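PDB 4NTQ: contact-dependent inhibitor A from Enterobacter cloacae subsp. cloacae, which carries a toxic C-terminal ribosomal RNase that is delivered into target bacteria and is bound by the immunity protein CdiI. Local coordinates for residues Gln190-Phe193 / Asn198-Thr201. Residues are numbered along the deposited sequence; the frame is centred on the assembly and turned at random.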
loop_
_atom_site.group_PDB
_atom_site.type_symbol
_atom_site.label_atom_id
_atom_site.label_comp_id
_atom_site.label_asym_id
_atom_site.label_seq_id
_atom_site.Cartn_x
_atom_site.Cartn_y
_atom_site.Cartn_z
ATOM N N GLN A 190 8.651 -6.921 -1.973
ATOM C CA GLN A 190 8.623 -5.618 -2.625
ATOM C C GLN A 190 9.366 -4.645 -1.746
ATOM O O GLN A 190 8.946 -4.368 -0.627
ATOM C CB GLN A 190 7.192 -5.117 -2.845
ATOM C CG GLN A 190 6.518 -5.582 -4.136
ATOM C CD GLN A 190 5.113 -4.994 -4.314
ATOM O OE1 GLN A 190 4.108 -5.697 -4.172
ATOM N NE2 GLN A 190 5.045 -3.701 -4.625
ATOM N N PRO A 191 10.491 -4.125 -2.242
ATOM C CA PRO A 191 11.240 -3.199 -1.413
ATOM C C PRO A 191 10.856 -1.790 -1.787
ATOM O O PRO A 191 10.050 -1.562 -2.678
ATOM C CB PRO A 191 12.667 -3.439 -1.873
ATOM C CG PRO A 191 12.500 -3.627 -3.346
ATOM C CD PRO A 191 11.197 -4.394 -3.507
ATOM N N VAL A 192 11.488 -0.848 -1.115
ATOM C CA VAL A 192 11.276 0.555 -1.346
ATOM C C VAL A 192 12.689 1.149 -1.478
ATOM O O VAL A 192 13.599 0.727 -0.765
ATOM C CB VAL A 192 10.494 1.130 -0.140
ATOM C CG1 VAL A 192 11.004 2.459 0.259
ATOM C CG2 VAL A 192 9.001 1.166 -0.419
ATOM N N PHE A 193 12.881 2.088 -2.403
ATOM C CA PHE A 193 14.187 2.710 -2.598
ATOM C C PHE A 193 14.202 4.181 -2.171
ATOM O O PHE A 193 13.337 4.961 -2.557
ATOM C CB PHE A 193 14.659 2.534 -4.046
ATOM C CG PHE A 193 14.736 1.090 -4.477
ATOM C CD1 PHE A 193 15.897 0.354 -4.286
ATOM C CD2 PHE A 193 13.637 0.461 -5.041
ATOM C CE1 PHE A 193 15.966 -0.970 -4.671
ATOM C CE2 PHE A 193 13.702 -0.869 -5.426
ATOM C CZ PHE A 193 14.868 -1.584 -5.241
ATOM N N ASN A 198 12.646 11.039 -0.706
ATOM C CA ASN A 198 11.484 10.274 -1.150
ATOM C C ASN A 198 11.765 8.794 -1.413
ATOM O O ASN A 198 12.925 8.361 -1.437
ATOM C CB ASN A 198 10.914 10.898 -2.418
ATOM C CG ASN A 198 10.304 12.244 -2.166
ATOM O OD1 ASN A 198 9.517 12.411 -1.233
ATOM N ND2 ASN A 198 10.665 13.223 -2.990
ATOM N N TYR A 199 10.693 8.034 -1.636
ATOM C CA TYR A 199 10.795 6.599 -1.876
ATOM C C TYR A 199 10.131 6.196 -3.189
ATOM O O TYR A 199 9.061 6.696 -3.539
ATOM C CB TYR A 199 10.147 5.814 -0.728
ATOM C CG TYR A 199 10.637 6.195 0.660
ATOM C CD1 TYR A 199 11.637 5.462 1.297
ATOM C CD2 TYR A 199 10.094 7.283 1.338
ATOM C CE1 TYR A 199 12.077 5.794 2.571
ATOM C CE2 TYR A 199 10.537 7.624 2.610
ATOM C CZ TYR A 199 11.536 6.883 3.216
ATOM O OH TYR A 199 11.978 7.233 4.471
ATOM N N ILE A 200 10.759 5.281 -3.917
ATOM C CA ILE A 200 10.133 4.725 -5.106
ATOM C C ILE A 200 10.076 3.206 -5.019
ATOM O O ILE A 200 10.904 2.587 -4.350
ATOM C CB ILE A 200 10.871 5.120 -6.388
ATOM C CG1 ILE A 200 12.354 4.793 -6.281
ATOM C CG2 ILE A 200 10.709 6.594 -6.683
ATOM C CD1 ILE A 200 13.136 5.147 -7.523
ATOM N N THR A 201 9.063 2.623 -5.661
ATOM C CA THR A 201 8.983 1.186 -5.906
ATOM C C THR A 201 8.547 1.051 -7.333
ATOM O O THR A 201 7.809 1.902 -7.828
ATOM C CB THR A 201 7.892 0.463 -5.090
ATOM O OG1 THR A 201 6.607 1.016 -5.402
ATOM C CG2 THR A 201 8.132 0.587 -3.635
#
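Phe-193 and Ile-200 face each other as a hydrogen-bonded antiparallel pair. Phe-193 N donates to Ile-200 O at 2.8 Å, with a nearly straight N-H...O angle of 165°. Ile-200 N returns a bond to Phe-193 O at 2.9 Å. Each donor lies in the plane of the carbonyl it meets. Phe-193 O also takes a CA-H...O contact from Tyr-199 CA, 3.1 Å away.

The side chain of Phe-193 can be followed outward. CB meets Ile-200 O and packs against Ile-200 CG1 at 3.9 Å. CG stands beside its own backbone N (chi1 -57°), which turns the CD2 edge of the ring toward Ile-200 O. Phe-193 CD2 lies 3.5 Å from that oxygen, which sits close to the ring plane. At the far end, CE2 and CZ leave 198-201 and lie beside Pro-191 CG, with CZ 3.7 Å from it.

Val-192 works on the other face of the sheet, and its two methyls part. CG1 lies against Tyr-199 CD1, oblique to the ring; the 3.2 Å separation is shorter than ordinary packing, and the valine rotation is doubtful. CG2 goes to Thr-201 CG2 at 3.4 Å.

The pair belongs to a beta hairpin near the centre of the chain, within an antiparallel sheet. Backbone hydrogen bonds join Val-192 to Ile-178 of strand 176-178 on one side, and Tyr-199 and Thr-201 to Phe-216 and Lys-214 of strand 213-216 on the other. Helix 164-170 covers the face of Phe-193 and Ile-200, with Ala-169 touching both. On the opposite face, Val-192, Tyr-199 and Thr-201 meet Phe-76, Phe-97 and Phe-78 of the CdiI chain, so this side of the hairpin is part of the toxin-immunity interface.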